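Local coordinates for periplasmic binding protein (Veillonella parvula, PDB 4OVK) that probably captures a solute in the periplasm and delivers it to an ABC transporter for uptake, at residues W41-D49 with G139-K149. Numbering follows the deposited sequence.
Sequences WTSIVYAVD and GIRLLGKILDK
W41 reaches helix 133-147 with its six-membered ring, CH2 lying 3.5 Å from G139 CA. With no side chain, G139 lets the ring come this close to the backbone. L143 CD1 meets the same ring at its edge, in plane, while I44 CD1 lies over one face. I44 CG2 touches I140 CG1 at 3.8 Å. V45 CG2 packs against both methyls of L143, a knob among W41, I44, V45 and V48. V48 is in turn a knob among I140, L143, G144 and L147. Its CG1, anti to the backbone N (chi1 177°), rests on L147 CD1 at 3.8 Å; CG2 turns to I140 CG2. D49 closes the row with a salt bridge, OD1 to K149 NZ at 2.8 Å, the lysine coming from above the carboxylate plane. One water links V48 O to K149 NZ, another D49 OD1 to L147 O. A methionine in place of K149 would probably leave the D49 carboxylate without its positive mate and break the first water bridge. The axes of 41-49 and 139-147 cross at -58° and approach to 9.8 Å. Both helices pack on strand 34-36, and helix 150-170 covers V48 and I140. This is knobs-into-holes packing in an alpha/beta lobe of a periplasmic binding protein.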
ATOM      1  N   TRP A  41      -6.201  -2.427   5.436  1.00 13.20           N
ATOM      2  CA  TRP A  41      -6.206  -3.736   6.079  1.00 13.06           C
ATOM      3  C   TRP A  41      -7.246  -4.705   5.532  1.00 12.06           C
ATOM      4  O   TRP A  41      -7.183  -5.892   5.844  1.00 13.69           O
ATOM      5  CB  TRP A  41      -6.236  -3.583   7.623  1.00 12.90           C
ATOM      6  CG  TRP A  41      -4.867  -3.145   8.063  1.00 14.59           C
ATOM      7  CD1 TRP A  41      -4.354  -1.871   8.020  1.00 15.86           C
ATOM      8  CD2 TRP A  41      -3.791  -3.994   8.479  1.00 15.01           C
ATOM      9  NE1 TRP A  41      -3.041  -1.881   8.431  1.00 19.33           N
ATOM     10  CE2 TRP A  41      -2.673  -3.171   8.717  1.00 17.50           C
ATOM     11  CE3 TRP A  41      -3.675  -5.371   8.709  1.00 16.56           C
ATOM     12  CZ2 TRP A  41      -1.448  -3.677   9.158  1.00 18.61           C
ATOM     13  CZ3 TRP A  41      -2.447  -5.876   9.142  1.00 16.14           C
ATOM     14  CH2 TRP A  41      -1.351  -5.028   9.350  1.00 17.37           C
ATOM     15  N   THR A  42      -8.182  -4.232   4.701  1.00 11.85           N
ATOM     16  CA  THR A  42      -9.104  -5.150   4.026  1.00 12.00           C
ATOM     17  C   THR A  42      -8.304  -6.009   3.054  1.00 11.55           C
ATOM     18  O   THR A  42      -8.387  -7.230   3.068  1.00 10.23           O
ATOM     19  CB  THR A  42     -10.268  -4.413   3.345  1.00 12.07           C
ATOM     20  OG1 THR A  42     -11.176  -3.962   4.349  1.00 12.38           O
ATOM     21  CG2 THR A  42     -11.029  -5.327   2.388  1.00 14.15           C
ATOM     22  N   SER A  43      -7.470  -5.359   2.246  1.00 12.05           N
ATOM     23  CA  SER A  43      -6.602  -6.110   1.335  1.00 12.76           C
ATOM     24  C   SER A  43      -5.610  -7.012   2.093  1.00 12.10           C
ATOM     25  O   SER A  43      -5.259  -8.093   1.627  1.00 12.80           O
ATOM     26  CB  SER A  43      -5.879  -5.144   0.382  1.00 13.83           C
ATOM     27  OG  SER A  43      -4.928  -4.353   1.050  1.00 15.44           O
ATOM     28  N   ILE A  44      -5.154  -6.575   3.262  1.00 11.68           N
ATOM     29  CA  ILE A  44      -4.208  -7.377   4.024  1.00 12.08           C
ATOM     30  C   ILE A  44      -4.868  -8.623   4.632  1.00 11.23           C
ATOM     31  O   ILE A  44      -4.284  -9.702   4.633  1.00 11.19           O
ATOM     32  CB  ILE A  44      -3.436  -6.553   5.082  1.00 12.45           C
ATOM     33  CG1 ILE A  44      -2.654  -5.421   4.389  1.00 14.10           C
ATOM     34  CG2 ILE A  44      -2.477  -7.466   5.834  1.00 13.69           C
ATOM     35  CD1 ILE A  44      -2.073  -4.370   5.324  1.00 16.44           C
ATOM     36  N   VAL A  45      -6.082  -8.484   5.156  1.00 10.95           N
ATOM     37  CA  VAL A  45      -6.815  -9.659   5.632  1.00 10.41           C
ATOM     38  C   VAL A  45      -7.030 -10.648   4.488  1.00 10.81           C
ATOM     39  O   VAL A  45      -6.828 -11.851   4.651  1.00 11.49           O
ATOM     40  CB  VAL A  45      -8.142  -9.249   6.265  1.00 11.31           C
ATOM     41  CG1 VAL A  45      -9.067 -10.451   6.453  1.00 11.83           C
ATOM     42  CG2 VAL A  45      -7.860  -8.533   7.590  1.00 11.92           C
ATOM     43  N   TYR A  46      -7.411 -10.134   3.324  1.00 10.78           N
ATOM     44  CA  TYR A  46      -7.565 -10.975   2.142  1.00 10.64           C
ATOM     45  C   TYR A  46      -6.268 -11.763   1.849  1.00 11.11           C
ATOM     46  O   TYR A  46      -6.305 -12.958   1.583  1.00 12.17           O
ATOM     47  CB  TYR A  46      -7.992 -10.144   0.917  1.00 10.79           C
ATOM     48  CG  TYR A  46      -7.949 -10.950  -0.340  1.00 12.19           C
ATOM     49  CD1 TYR A  46      -9.017 -11.743  -0.712  1.00 13.81           C
ATOM     50  CD2 TYR A  46      -6.815 -10.962  -1.133  1.00 15.78           C
ATOM     51  CE1 TYR A  46      -8.970 -12.517  -1.859  1.00 16.95           C
ATOM     52  CE2 TYR A  46      -6.759 -11.719  -2.290  1.00 15.86           C
ATOM     53  CZ  TYR A  46      -7.828 -12.496  -2.643  1.00 17.59           C
ATOM     54  OH  TYR A  46      -7.764 -13.269  -3.780  1.00 25.53           O
ATOM     55  N   ALA A  47      -5.128 -11.086   1.887  1.00 11.89           N
ATOM     56  CA  ALA A  47      -3.856 -11.708   1.585  1.00 11.08           C
ATOM     57  C   ALA A  47      -3.503 -12.824   2.574  1.00 10.91           C
ATOM     58  O   ALA A  47      -3.044 -13.882   2.176  1.00 14.89           O
ATOM     59  CB  ALA A  47      -2.765 -10.660   1.571  1.00 11.70           C
ATOM     60  N   VAL A  48      -3.726 -12.587   3.861  1.00 11.47           N
ATOM     61  CA  VAL A  48      -3.400 -13.584   4.869  1.00 12.14           C
ATOM     62  C   VAL A  48      -4.326 -14.801   4.760  1.00 12.64           C
ATOM     63  O   VAL A  48      -3.861 -15.931   4.841  1.00 15.86           O
ATOM     64  CB  VAL A  48      -3.454 -12.982   6.291  1.00 11.38           C
ATOM     65  CG1 VAL A  48      -3.179 -14.058   7.333  1.00 13.70           C
ATOM     66  CG2 VAL A  48      -2.444 -11.853   6.420  1.00 12.12           C
ATOM     67  N   ASP A  49      -5.622 -14.570   4.553  1.00 13.51           N
ATOM     68  CA  ASP A  49      -6.575 -15.668   4.451  1.00 13.18           C
ATOM     69  C   ASP A  49      -6.582 -16.298   3.066  1.00 14.51           C
ATOM     70  O   ASP A  49      -7.169 -17.356   2.884  1.00 18.24           O
ATOM     71  CB  ASP A  49      -7.999 -15.197   4.811  1.00 13.33           C
ATOM     72  CG  ASP A  49      -8.844 -16.300   5.427  1.00 15.65           C
ATOM     73  OD1 ASP A  49      -8.279 -17.233   6.061  1.00 16.89           O
ATOM     74  OD2 ASP A  49     -10.086 -16.227   5.275  1.00 21.10           O
ATOM     75  N   GLY A 139       1.265  -6.809  12.246  1.00 14.21           N
ATOM     76  CA  GLY A 139      -0.173  -6.937  11.987  1.00 14.89           C
ATOM     77  C   GLY A 139      -0.511  -8.216  11.233  1.00 14.70           C
ATOM     78  O   GLY A 139      -1.499  -8.888  11.529  1.00 13.33           O
ATOM     79  N   ILE A 140       0.330  -8.580  10.271  1.00 14.94           N
ATOM     80  CA  ILE A 140       0.135  -9.837   9.550  1.00 14.31           C
ATOM     81  C   ILE A 140       0.222 -11.042  10.499  1.00 13.61           C
ATOM     82  O   ILE A 140      -0.571 -11.986  10.407  1.00 12.12           O
ATOM     83  CB  ILE A 140       1.130  -9.961   8.388  1.00 14.74           C
ATOM     84  CG1 ILE A 140       0.714  -8.995   7.281  1.00 18.17           C
ATOM     85  CG2 ILE A 140       1.182 -11.382   7.871  1.00 14.80           C
ATOM     86  CD1 ILE A 140       1.800  -8.733   6.264  1.00 19.90           C
ATOM     87  N   ARG A 141       1.177 -10.995  11.419  1.00 16.26           N
ATOM     88  CA  ARG A 141       1.385 -12.098  12.352  1.00 16.24           C
ATOM     89  C   ARG A 141       0.147 -12.260  13.230  1.00 16.17           C
ATOM     90  O   ARG A 141      -0.345 -13.381  13.443  1.00 15.21           O
ATOM     91  CB  ARG A 141       2.641 -11.862  13.179  1.00 18.08           C
ATOM     92  CG  ARG A 141       2.996 -13.027  14.096  1.00 20.19           C
ATOM     93  CD  ARG A 141       4.417 -12.911  14.602  1.00 22.71           C
ATOM     94  NE  ARG A 141       5.397 -13.247  13.574  1.00 22.60           N
ATOM     95  CZ  ARG A 141       6.576 -12.651  13.411  1.00 26.74           C
ATOM     96  NH1 ARG A 141       7.380 -13.052  12.438  1.00 28.64           N
ATOM     97  NH2 ARG A 141       6.962 -11.650  14.197  1.00 32.17           N
ATOM     98  N   LEU A 142      -0.364 -11.127  13.709  1.00 15.52           N
ATOM     99  CA  LEU A 142      -1.601 -11.092  14.482  1.00 15.73           C
ATOM    100  C   LEU A 142      -2.770 -11.679  13.689  1.00 14.35           C
ATOM    101  O   LEU A 142      -3.522 -12.520  14.210  1.00 15.62           O
ATOM    102  CB  LEU A 142      -1.891  -9.647  14.924  1.00 16.86           C
ATOM    103  CG  LEU A 142      -3.247  -9.315  15.571  1.00 19.98           C
ATOM    104  CD1 LEU A 142      -3.430 -10.066  16.872  1.00 22.58           C
ATOM    105  CD2 LEU A 142      -3.362  -7.828  15.832  1.00 22.32           C
ATOM    106  N   LEU A 143      -2.938 -11.250  12.433  1.00 13.14           N
ATOM    107  CA  LEU A 143      -3.994 -11.808  11.587  1.00 13.79           C
ATOM    108  C   LEU A 143      -3.872 -13.325  11.422  1.00 12.65           C
ATOM    109  O   LEU A 143      -4.876 -14.036  11.368  1.00 14.24           O
ATOM    110  CB  LEU A 143      -4.008 -11.123  10.224  1.00 14.11           C
ATOM    111  CG  LEU A 143      -4.543  -9.698  10.249  1.00 15.27           C
ATOM    112  CD1 LEU A 143      -4.339  -9.083   8.868  1.00 16.81           C
ATOM    113  CD2 LEU A 143      -6.005  -9.664  10.670  1.00 17.97           C
ATOM    114  N   GLY A 144      -2.644 -13.818  11.323  1.00 13.00           N
ATOM    115  CA  GLY A 144      -2.403 -15.247  11.240  1.00 13.37           C
ATOM    116  C   GLY A 144      -2.942 -16.010  12.438  1.00 13.82           C
ATOM    117  O   GLY A 144      -3.474 -17.100  12.295  1.00 15.71           O
ATOM    118  N   LYS A 145      -2.825 -15.420  13.624  1.00 13.77           N
ATOM    119  CA  LYS A 145      -3.343 -16.038  14.849  1.00 16.33           C
ATOM    120  C   LYS A 145      -4.866 -15.946  14.887  1.00 14.49           C
ATOM    121  O   LYS A 145      -5.541 -16.895  15.246  1.00 18.80           O
ATOM    122  CB  LYS A 145      -2.747 -15.363  16.078  1.00 20.94           C
ATOM    123  CG  LYS A 145      -1.279 -15.690  16.260  1.00 28.09           C
ATOM    124  CD  LYS A 145      -0.823 -15.546  17.699  1.00 37.01           C
ATOM    125  CE  LYS A 145       0.640 -15.942  17.843  1.00 42.02           C
ATOM    126  NZ  LYS A 145       1.508 -15.167  16.920  1.00 34.63           N
ATOM    127  N   ILE A 146      -5.401 -14.807  14.481  1.00 14.10           N
ATOM    128  CA  ILE A 146      -6.856 -14.621  14.434  1.00 15.06           C
ATOM    129  C   ILE A 146      -7.519 -15.596  13.454  1.00 15.12           C
ATOM    130  O   ILE A 146      -8.509 -16.258  13.781  1.00 16.28           O
ATOM    131  CB  ILE A 146      -7.204 -13.171  14.075  1.00 15.22           C
ATOM    132  CG1 ILE A 146      -6.808 -12.258  15.245  1.00 16.46           C
ATOM    133  CG2 ILE A 146      -8.689 -13.032  13.730  1.00 15.02           C
ATOM    134  CD1 ILE A 146      -6.836 -10.789  14.925  1.00 16.74           C
ATOM    135  N   LEU A 147      -6.945 -15.689  12.262  1.00 13.83           N
ATOM    136  CA  LEU A 147      -7.504 -16.487  11.180  1.00 15.47           C
ATOM    137  C   LEU A 147      -7.085 -17.957  11.200  1.00 15.61           C
ATOM    138  O   LEU A 147      -7.528 -18.718  10.350  1.00 16.58           O
ATOM    139  CB  LEU A 147      -7.069 -15.879   9.843  1.00 16.65           C
ATOM    140  CG  LEU A 147      -7.594 -14.478   9.560  1.00 18.33           C
ATOM    141  CD1 LEU A 147      -6.811 -13.834   8.421  1.00 19.78           C
ATOM    142  CD2 LEU A 147      -9.068 -14.591   9.255  1.00 24.37           C
ATOM    143  N   ASP A 148      -6.232 -18.353  12.152  1.00 16.23           N
ATOM    144  CA  ASP A 148      -5.586 -19.669  12.148  1.00 17.30           C
ATOM    145  C   ASP A 148      -4.924 -19.982  10.802  1.00 17.15           C
ATOM    146  O   ASP A 148      -5.122 -21.060  10.230  1.00 16.13           O
ATOM    147  CB  ASP A 148      -6.572 -20.765  12.557  1.00 19.97           C
ATOM    148  CG  ASP A 148      -6.868 -20.735  14.035  1.00 26.08           C
ATOM    149  OD1 ASP A 148      -5.918 -20.908  14.826  1.00 41.22           O
ATOM    150  OD2 ASP A 148      -8.036 -20.544  14.416  1.00 37.69           O
ATOM    151  N   LYS A 149      -4.146 -19.016  10.308  1.00 16.05           N
ATOM    152  CA  LYS A 149      -3.366 -19.189   9.092  1.00 17.45           C
ATOM    153  C   LYS A 149      -1.917 -18.786   9.369  1.00 15.91           C
ATOM    154  O   LYS A 149      -1.392 -17.871   8.728  1.00 15.83           O
ATOM    155  CB  LYS A 149      -3.940 -18.325   7.958  1.00 16.36           C
ATOM    156  CG  LYS A 149      -5.348 -18.675   7.511  1.00 18.13           C
ATOM    157  CD  LYS A 149      -5.413 -20.058   6.906  1.00 20.48           C
ATOM    158  CE  LYS A 149      -6.749 -20.322   6.232  1.00 21.47           C
ATOM    159  NZ  LYS A 149      -6.930 -19.500   5.004  1.00 19.48           N
TER
HETATM  160  O   HOH W   1      -4.350 -18.524   3.914  1.00 19.07           O
HETATM  161  O   HOH W   2      -9.297 -18.543   8.180  1.00 20.37           O